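Local coordinates for UV damage endonuclease (Sulfolobus acidocaldarius, PDB 3TC3), which probably cuts DNA at ultraviolet-induced and other lesions as a metal-dependent endonuclease of DNA excision repair, at residues V24-T29 and I294-A299; R117-P122 and D284-V289; E156-I161 and W244-M249. One frame throughout, in Å; residues are numbered along the deposited sequence. Where two conformers were deposited one is given.

Interaction 1 of 3, residues V24-T29 and I294-A299; sequences VGYVST and ISALKA
Val24 meets helix 293-305 through one methyl, CG1. That branch stands anti to the backbone N (chi1 169°) and points at two alanines about one helical turn apart. CG1 lies 4.0 Å from Ala296 CB and 4.1 Å from Ala299 CB, so it rests over the gap between the two methyls. The carbonyl Ala296 O is also close to it. Leu287 and Leu303 add to the apolar surroundings of Val24. Gly25 has no side chain and spends its backbone on strand 283-287, in pairs with Ile285 and Leu287. Tyr26 turns back toward the helix. Its CG lies between the backbone N and the carbonyl carbon (chi1 62°), which sends the ring out from the strand past the flank of Ala296. Ring atom CD1 approaches Ala296 CB obliquely, at 3.7 Å. Ala296 CB therefore touches both Tyr26 and Val24. The far end of the tyrosine is held elsewhere: OH bonds to Asn69 and Asn30, and Phe77 packs edge-to-face with the ring. The strand and helix segments run nearly antiparallel, at 171°, with axes 8.0 Å apart. The alanines present only methyls, which suits this close approach. All four touching residues are buried, and the contact is apolar. This is the layering of a TIM barrel: the last helix packs outside the sheet and covers the first strand where it closes against the last.

Interaction 2 of 3, residues R117-P122 and D284-V289; sequences RISMHP and DIMLEV. With MN (manganese (II) ion), chain C.
Arg117 and Asp284 face each other across the barrel interior and form a salt bridge. Arg117 NH1 donates to Asp284 OD2 at 2.8 Å, and the bond is fairly straight, with an N-H...O angle of 163°. The oxygen lies in the guanidinium plane, at the edge of the group. On the other side of the bond the fit is less flat: NH1 meets OD2 from its anti side, 32° out of the carboxylate plane. The two planes are turned 73° apart. Arg117 bends at chi2, which brings CD to 3.4 Å from the same OD2. The arginine chain thus lies alongside the oxygen as well as bonding to it. This is the tight end of the contact. Asp284 OD2 also pairs with Arg23, and OD1 with Arg247.

Two residues further along each strand the fit is looser. Ser119 OG reaches only the methyl of Met286, with CE 3.9 Å away. The Met286 chain is bent at chi2 and chi3, and this fold puts CE opposite the hydroxyl. Further on, the segments no longer touch. Glu288 turns to the metal instead: OE1 binds manganese at 2.3 Å, and a water that is itself a manganese ligand lies beside OE2. Glu195 and Asp220 also bind the ion through carboxylate oxygens, and Arg78 forms a salt bridge with Glu288 OE2.

The two ends thus hold different charged sites. At one, three arginines surround a buried aspartate, which would probably favour its ionised form. At the other, carboxylates gather round the metal, and both manganese and Arg78 bring positive charge to them.

Interaction 3 of 3, residues E156-I161 and W244-M249; sequences EGKIQI and WKDRPM
Lys158 and Met249 open two strands of the TIM barrel, 158-162 and 249-252, and their CA atoms are 9.3 Å apart. These strands are not neighbours in the sheet, so the contact spans the barrel interior. Segment 244-249 has no regular structure until Met249; it is the loop that leads from helix 233-241 into strand 249-252. In segment 156-161 the strand begins at Lys158.

Lys158 carries the contact through its methylenes. The chain bends at chi2 (-60°), which turns it along the loop. Near its root it meets Met249, whose extended side chain reaches across at a slant: CE lies 3.6 Å from Lys158 CG and 3.9 Å from Lys158 CB. The sulfur is only slightly farther from both carbons. Met249 also packs on Arg117 and Ser119, so its end sits among residues of two adjacent strands.

Farther out, Lys158 and Trp244 pass in opposite directions. Their nearest pair is Lys158 CE and Trp244 CZ3, at 3.9 Å, with an oblique approach. The indole is held by a hydrogen bond and by its own loop. Its NE1 bonds to the backbone O of Val217. One face is covered by the loop: Pro248 CA lies over the centre, 3.6 Å above the plane, with Met249 N nearer the rim.

Asp246 marks the exposed margin. The opposite charges are near but do not pair directly: Lys158 NZ and Asp246 OD2 stay 4.8 Å apart.

From the N terminus, strand 22-27 comes first, and its partner 293-305 is the last helix of the chain. Interaction 1 therefore closes the longest loop. Interaction 2 is nested inside it and joins strand 117-120 to strand 283-287. Interaction 3 is nested inside interaction 2 and links 156-161 to 244-249. No loops cross. Interactions 1 and 2 touch at the seam between strands 22-27 and 283-287, the first and last of the barrel. Interactions 2 and 3 meet through adjacent strands 117-120 and 158-162, and Arg117 NH1 also reaches Arg247 O. Interaction 1 ties barrel wall to outer helix; the other two span the interior.

Interaction 1 of 3, residues V24-T29 and I294-A299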
loop_
_atom_site.group_PDB
_atom_site.type_symbol
_atom_site.label_atom_id
_atom_site.label_comp_id
_atom_site.label_asym_id
_atom_site.label_seq_id
_atom_site.Cartn_x
_atom_site.Cartn_y
_atom_site.Cartn_z
ATOM N N VAL A 24 8.626 8.039 -7.231
ATOM C CA VAL A 24 7.456 8.620 -6.605
ATOM C C VAL A 24 6.188 7.854 -6.978
ATOM O O VAL A 24 6.056 7.417 -8.108
ATOM C CB VAL A 24 7.300 10.066 -7.227
ATOM C CG1 VAL A 24 5.919 10.737 -6.867
ATOM C CG2 VAL A 24 8.512 10.942 -6.899
ATOM N N GLY A 25 5.293 7.651 -5.983
ATOM C CA GLY A 25 3.954 7.112 -6.259
ATOM C C GLY A 25 2.832 7.866 -5.657
ATOM O O GLY A 25 3.017 8.705 -4.821
ATOM N N TYR A 26 1.631 7.483 -6.147
ATOM C CA TYR A 26 0.381 7.951 -5.475
ATOM C C TYR A 26 -0.586 6.777 -5.410
ATOM O O TYR A 26 -0.307 5.690 -5.948
ATOM C CB TYR A 26 -0.183 9.216 -6.063
ATOM C CG TYR A 26 -0.587 9.071 -7.490
ATOM C CD1 TYR A 26 0.391 9.099 -8.555
ATOM C CD2 TYR A 26 -1.967 8.878 -7.843
ATOM C CE1 TYR A 26 0.012 8.940 -9.907
ATOM C CE2 TYR A 26 -2.317 8.699 -9.189
ATOM C CZ TYR A 26 -1.324 8.703 -10.186
ATOM O OH TYR A 26 -1.773 8.563 -11.508
ATOM N N VAL A 27 -1.769 7.035 -4.835
ATOM C CA VAL A 27 -2.625 5.895 -4.367
ATOM C C VAL A 27 -3.935 5.826 -5.157
ATOM O O VAL A 27 -4.697 6.812 -5.233
ATOM C CB VAL A 27 -2.969 6.150 -2.898
ATOM C CG1 VAL A 27 -4.048 5.126 -2.354
ATOM C CG2 VAL A 27 -1.652 6.110 -2.054
ATOM N N SER A 28 -4.245 4.639 -5.690
ATOM C CA SER A 28 -5.617 4.149 -6.112
ATOM C C SER A 28 -6.186 4.682 -7.411
ATOM O O SER A 28 -6.676 3.896 -8.205
ATOM C CB SER A 28 -6.635 4.295 -4.970
ATOM O OG SER A 28 -6.352 3.255 -4.037
ATOM N N THR A 29 -6.159 5.995 -7.599
ATOM C CA THR A 29 -6.832 6.546 -8.814
ATOM C C THR A 29 -6.271 7.930 -9.058
ATOM O O THR A 29 -5.450 8.440 -8.272
ATOM C CB THR A 29 -8.365 6.524 -8.691
ATOM O OG1 THR A 29 -8.952 6.676 -9.983
ATOM C CG2 THR A 29 -8.871 7.565 -7.704
ATOM N N ILE A 294 -1.693 15.166 -8.345
ATOM C CA ILE A 294 -1.264 16.585 -8.368
ATOM C C ILE A 294 -0.022 16.740 -7.414
ATOM O O ILE A 294 0.989 17.366 -7.784
ATOM C CB ILE A 294 -2.417 17.477 -7.980
ATOM C CG1 ILE A 294 -3.596 17.371 -9.010
ATOM C CG2 ILE A 294 -1.874 18.992 -7.754
ATOM C CD1 ILE A 294 -3.564 18.252 -10.171
ATOM N N SER A 295 -0.046 16.096 -6.227
ATOM C CA SER A 295 1.114 16.061 -5.414
ATOM C C SER A 295 2.239 15.233 -6.021
ATOM O O SER A 295 3.415 15.578 -5.793
ATOM C CB SER A 295 0.811 15.570 -3.971
ATOM O OG SER A 295 0.267 16.653 -3.234
ATOM N N ALA A 296 1.927 14.138 -6.743
ATOM C CA ALA A 296 2.983 13.355 -7.350
ATOM C C ALA A 296 3.722 14.192 -8.390
ATOM O O ALA A 296 4.960 14.101 -8.464
ATOM C CB ALA A 296 2.400 12.130 -8.007
ATOM N N LEU A 297 2.985 15.053 -9.094
ATOM C CA LEU A 297 3.657 15.977 -10.036
ATOM C C LEU A 297 4.551 16.953 -9.344
ATOM O O LEU A 297 5.647 17.195 -9.854
ATOM C CB LEU A 297 2.662 16.713 -10.930
ATOM C CG LEU A 297 1.909 15.733 -11.855
ATOM C CD1 LEU A 297 0.802 16.483 -12.547
ATOM C CD2 LEU A 297 2.850 15.048 -12.854
ATOM N N LYS A 298 4.138 17.462 -8.166
ATOM C CA LYS A 298 4.964 18.436 -7.426
ATOM C C LYS A 298 6.202 17.656 -6.976
ATOM O O LYS A 298 7.350 18.164 -7.073
ATOM C CB LYS A 298 4.185 18.940 -6.216
ATOM C CG LYS A 298 2.887 19.835 -6.394
ATOM C CD LYS A 298 2.229 20.027 -4.915
ATOM C CE LYS A 298 1.223 21.124 -4.785
ATOM N NZ LYS A 298 1.063 21.243 -3.283
ATOM N N ALA A 299 6.037 16.390 -6.503
ATOM C CA ALA A 299 7.223 15.707 -6.020
ATOM C C ALA A 299 8.241 15.344 -7.137
ATOM O O ALA A 299 9.447 15.408 -6.906
ATOM C CB ALA A 299 6.766 14.422 -5.250
#

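Interaction 2 of 3, residues R117-P122 and D284-V289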
loop_
_atom_site.group_PDB
_atom_site.type_symbol
_atom_site.label_atom_id
_atom_site.label_comp_id
_atom_site.label_asym_id
_atom_site.label_seq_id
_atom_site.Cartn_x
_atom_site.Cartn_y
_atom_site.Cartn_z
ATOM N N ARG A 117 6.966 0.031 -9.727
ATOM C CA ARG A 117 6.879 -0.701 -8.423
ATOM C C ARG A 117 5.443 -0.618 -7.977
ATOM O O ARG A 117 4.822 0.419 -8.139
ATOM C CB ARG A 117 7.748 0.012 -7.412
ATOM C CG ARG A 117 7.957 -0.646 -6.088
ATOM C CD ARG A 117 9.267 -1.303 -6.000
ATOM N NE ARG A 117 9.411 -2.141 -4.813
ATOM C CZ ARG A 117 10.137 -1.824 -3.741
ATOM N NH1 ARG A 117 10.753 -0.634 -3.570
ATOM N NH2 ARG A 117 10.266 -2.819 -2.833
ATOM N N ILE A 118 4.969 -1.690 -7.349
ATOM C CA ILE A 118 3.521 -1.759 -6.971
ATOM C C ILE A 118 3.343 -2.111 -5.479
ATOM O O ILE A 118 4.009 -3.033 -4.929
ATOM C CB ILE A 118 2.818 -2.868 -7.822
ATOM C CG1 ILE A 118 2.724 -2.427 -9.315
ATOM C CG2 ILE A 118 1.415 -3.166 -7.330
ATOM C CD1 ILE A 118 1.981 -1.089 -9.545
ATOM N N SER A 119 2.422 -1.434 -4.834
ATOM C CA SER A 119 2.004 -1.834 -3.503
ATOM C C SER A 119 0.455 -1.869 -3.486
ATOM O O SER A 119 -0.213 -1.431 -4.462
ATOM C CB SER A 119 2.495 -0.890 -2.422
ATOM O OG SER A 119 1.914 0.390 -2.611
ATOM N N MET A 120 -0.098 -2.526 -2.459
ATOM C CA MET A 120 -1.528 -2.470 -2.188
ATOM C C MET A 120 -1.650 -2.378 -0.693
ATOM O O MET A 120 -0.843 -2.944 0.042
ATOM C CB MET A 120 -2.304 -3.703 -2.666
ATOM C CG MET A 120 -2.213 -3.889 -4.238
ATOM S SD MET A 120 -3.299 -5.291 -4.758
ATOM C CE MET A 120 -4.916 -4.484 -4.614
ATOM N N HIS A 121 -2.777 -1.780 -0.231
ATOM C CA HIS A 121 -3.048 -1.681 1.242
ATOM C C HIS A 121 -4.512 -2.046 1.422
ATOM O O HIS A 121 -5.411 -1.259 1.153
ATOM C CB HIS A 121 -2.811 -0.214 1.662
ATOM C CG HIS A 121 -3.139 0.126 3.120
ATOM N ND1 HIS A 121 -4.376 0.343 3.566
ATOM C CD2 HIS A 121 -2.282 0.427 4.184
ATOM C CE1 HIS A 121 -4.343 0.719 4.873
ATOM N NE2 HIS A 121 -3.059 0.792 5.247
ATOM N N PRO A 122 -4.764 -3.204 1.959
ATOM C CA PRO A 122 -6.163 -3.625 2.184
ATOM C C PRO A 122 -6.929 -2.771 3.181
ATOM O O PRO A 122 -8.160 -2.866 3.216
ATOM C CB PRO A 122 -6.070 -5.084 2.729
ATOM C CG PRO A 122 -4.757 -5.380 2.667
ATOM C CD PRO A 122 -3.801 -4.266 2.260
ATOM N N ASP A 284 11.613 4.218 -2.400
ATOM C CA ASP A 284 10.407 4.550 -3.210
ATOM C C ASP A 284 9.358 5.178 -2.305
ATOM O O ASP A 284 9.106 4.631 -1.272
ATOM C CB ASP A 284 9.930 3.265 -3.864
ATOM C CG ASP A 284 10.930 2.802 -4.962
ATOM O OD1 ASP A 284 11.676 3.673 -5.479
ATOM O OD2 ASP A 284 10.868 1.610 -5.220
ATOM N N ILE A 285 8.905 6.362 -2.677
ATOM C CA ILE A 285 8.081 7.211 -1.804
ATOM C C ILE A 285 6.605 7.203 -2.273
ATOM O O ILE A 285 6.309 7.651 -3.397
ATOM C CB ILE A 285 8.562 8.640 -1.812
ATOM C CG1 ILE A 285 9.975 8.758 -1.290
ATOM C CG2 ILE A 285 7.692 9.528 -0.896
ATOM C CD1 ILE A 285 10.585 10.227 -1.551
ATOM N N MET A 286 5.710 6.692 -1.420
ATOM C CA MET A 286 4.271 6.710 -1.765
ATOM C C MET A 286 3.606 7.880 -1.115
ATOM O O MET A 286 3.659 8.028 0.146
ATOM C CB MET A 286 3.621 5.448 -1.182
ATOM C CG MET A 286 2.087 5.331 -1.533
ATOM S SD MET A 286 1.701 5.437 -3.295
ATOM C CE MET A 286 2.634 4.022 -3.900
ATOM N N LEU A 287 3.089 8.824 -1.888
ATOM C CA LEU A 287 2.405 10.006 -1.310
ATOM C C LEU A 287 1.022 9.778 -0.857
ATOM O O LEU A 287 0.183 9.305 -1.655
ATOM C CB LEU A 287 2.385 11.173 -2.331
ATOM C CG LEU A 287 3.751 11.442 -2.925
ATOM C CD1 LEU A 287 3.603 12.514 -4.050
ATOM C CD2 LEU A 287 4.754 12.010 -1.851
ATOM N N GLU A 288 0.767 9.914 0.421
ATOM C CA GLU A 288 -0.601 9.666 0.931
ATOM C C GLU A 288 -1.215 11.009 1.317
ATOM O O GLU A 288 -1.079 11.529 2.484
ATOM C CB GLU A 288 -0.494 8.811 2.214
ATOM C CG GLU A 288 0.014 7.414 1.931
ATOM C CD GLU A 288 -0.102 6.498 3.134
ATOM O OE1 GLU A 288 0.238 6.972 4.258
ATOM O OE2 GLU A 288 -0.400 5.323 2.939
ATOM N N VAL A 289 -1.560 11.697 0.250
ATOM C CA VAL A 289 -2.221 13.023 0.421
ATOM C C VAL A 289 -3.446 13.032 -0.493
ATOM O O VAL A 289 -3.581 12.301 -1.461
ATOM C CB VAL A 289 -1.252 14.155 0.101
ATOM C CG1 VAL A 289 -0.247 14.351 1.288
ATOM C CG2 VAL A 289 -0.579 14.016 -1.286
HETATM MN MN MN C . 0.857 5.330 5.721
HETATM O O HOH W 1 -0.791 3.795 4.922
#

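Interaction 3 of 3, residues E156-I161 and W244-M249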
loop_
_atom_site.group_PDB
_atom_site.type_symbol
_atom_site.label_atom_id
_atom_site.label_comp_id
_atom_site.label_asym_id
_atom_site.label_seq_id
_atom_site.Cartn_x
_atom_site.Cartn_y
_atom_site.Cartn_z
ATOM N N GLU A 156 5.227 -9.161 -8.751
ATOM C CA GLU A 156 5.447 -9.408 -7.296
ATOM C C GLU A 156 4.631 -8.395 -6.495
ATOM O O GLU A 156 3.430 -8.740 -6.212
ATOM C CB GLU A 156 6.916 -9.379 -6.899
ATOM C CG GLU A 156 7.846 -10.510 -7.552
ATOM C CD GLU A 156 7.311 -11.936 -7.482
ATOM O OE1 GLU A 156 6.710 -12.366 -6.471
ATOM O OE2 GLU A 156 7.544 -12.684 -8.461
ATOM N N GLY A 157 5.232 -7.242 -6.151
ATOM C CA GLY A 157 4.430 -6.224 -5.432
ATOM C C GLY A 157 4.425 -6.547 -3.964
ATOM O O GLY A 157 4.773 -7.655 -3.545
ATOM N N LYS A 158 4.054 -5.567 -3.197
ATOM C CA LYS A 158 3.892 -5.718 -1.728
ATOM C C LYS A 158 2.474 -5.475 -1.282
ATOM O O LYS A 158 1.817 -4.562 -1.793
ATOM C CB LYS A 158 4.830 -4.760 -0.979
ATOM C CG LYS A 158 6.375 -5.054 -1.265
ATOM C CD LYS A 158 6.789 -6.405 -0.861
ATOM C CE LYS A 158 8.349 -6.529 -1.003
ATOM N NZ LYS A 158 8.643 -7.956 -0.838
ATOM N N ILE A 159 2.082 -6.147 -0.209
ATOM C CA ILE A 159 0.759 -5.950 0.418
ATOM C C ILE A 159 1.069 -5.460 1.771
ATOM O O ILE A 159 1.646 -6.201 2.600
ATOM C CB ILE A 159 -0.047 -7.323 0.489
ATOM C CG1 ILE A 159 -0.252 -7.867 -0.923
ATOM C CG2 ILE A 159 -1.351 -7.052 1.209
ATOM C CD1 ILE A 159 -0.730 -9.399 -0.865
ATOM N N GLN A 160 0.691 -4.208 2.047
ATOM C CA GLN A 160 1.084 -3.557 3.323
ATOM C C GLN A 160 -0.134 -3.581 4.254
ATOM O O GLN A 160 -1.313 -3.171 3.913
ATOM C CB GLN A 160 1.547 -2.113 3.059
ATOM C CG GLN A 160 0.579 -1.205 2.568
ATOM C CD GLN A 160 1.324 0.102 2.208
ATOM O OE1 GLN A 160 1.789 0.201 1.052
ATOM N NE2 GLN A 160 1.577 1.010 3.209
ATOM N N ILE A 161 0.170 -3.946 5.506
ATOM C CA ILE A 161 -0.859 -3.875 6.537
ATOM C C ILE A 161 -0.343 -3.277 7.863
ATOM O O ILE A 161 0.839 -3.187 8.015
ATOM C CB ILE A 161 -1.456 -5.260 6.884
ATOM C CG1 ILE A 161 -0.356 -6.186 7.396
ATOM C CG2 ILE A 161 -2.166 -5.808 5.614
ATOM C CD1 ILE A 161 -0.958 -7.603 7.969
ATOM N N TRP A 244 14.584 -4.759 4.472
ATOM C CA TRP A 244 14.245 -5.008 3.049
ATOM C C TRP A 244 15.376 -5.704 2.364
ATOM O O TRP A 244 16.524 -5.323 2.537
ATOM C CB TRP A 244 13.939 -3.688 2.320
ATOM C CG TRP A 244 12.709 -3.052 2.825
ATOM C CD1 TRP A 244 12.591 -2.302 3.974
ATOM C CD2 TRP A 244 11.442 -2.942 2.137
ATOM N NE1 TRP A 244 11.272 -1.808 4.095
ATOM C CE2 TRP A 244 10.556 -2.161 3.023
ATOM C CE3 TRP A 244 10.923 -3.454 0.967
ATOM C CZ2 TRP A 244 9.205 -1.932 2.736
ATOM C CZ3 TRP A 244 9.574 -3.168 0.668
ATOM C CH2 TRP A 244 8.746 -2.440 1.547
ATOM N N LYS A 245 15.036 -6.576 1.446
ATOM C CA LYS A 245 16.124 -7.156 0.638
ATOM C C LYS A 245 16.383 -6.247 -0.573
ATOM O O LYS A 245 17.505 -6.134 -1.060
ATOM C CB LYS A 245 15.795 -8.612 0.261
ATOM C CG LYS A 245 16.354 -9.551 1.347
ATOM C CD LYS A 245 15.920 -10.990 1.188
ATOM C CE LYS A 245 16.160 -11.742 2.503
ATOM N NZ LYS A 245 14.986 -11.451 3.393
ATOM N N ASP A 246 15.318 -5.549 -1.006
ATOM C CA ASP A 246 15.395 -4.625 -2.150
ATOM C C ASP A 246 15.251 -3.162 -1.647
ATOM O O ASP A 246 15.417 -2.886 -0.464
ATOM C CB ASP A 246 14.341 -4.997 -3.232
ATOM C CG ASP A 246 12.953 -5.270 -2.655
ATOM O OD1 ASP A 246 12.753 -5.080 -1.440
ATOM O OD2 ASP A 246 12.032 -5.697 -3.397
ATOM N N ARG A 247 14.954 -2.210 -2.527
ATOM C CA ARG A 247 14.820 -0.881 -2.079
ATOM C C ARG A 247 13.568 -0.734 -1.149
ATOM O O ARG A 247 12.474 -1.178 -1.472
ATOM C CB ARG A 247 14.657 0.005 -3.302
ATOM C CG ARG A 247 14.665 1.435 -2.977
ATOM C CD ARG A 247 14.313 2.241 -4.181
ATOM N NE ARG A 247 15.425 2.301 -5.096
ATOM C CZ ARG A 247 15.403 2.986 -6.219
ATOM N NH1 ARG A 247 14.321 3.675 -6.587
ATOM N NH2 ARG A 247 16.477 2.991 -6.961
ATOM N N PRO A 248 13.720 -0.030 -0.034
ATOM C CA PRO A 248 12.519 0.188 0.821
ATOM C C PRO A 248 11.454 1.008 0.215
ATOM O O PRO A 248 11.718 1.867 -0.665
ATOM C CB PRO A 248 13.042 0.878 2.030
ATOM C CG PRO A 248 14.504 0.847 1.935
ATOM C CD PRO A 248 14.934 0.582 0.532
ATOM N N MET A 249 10.215 0.780 0.668
ATOM C CA MET A 249 9.127 1.707 0.418
ATOM C C MET A 249 8.900 2.506 1.604
ATOM O O MET A 249 8.950 1.978 2.721
ATOM C CB MET A 249 7.874 0.953 0.122
ATOM C CG MET A 249 7.924 0.022 -1.086
ATOM S SD MET A 249 6.378 -0.961 -1.261
ATOM C CE MET A 249 6.703 -1.826 -2.735
#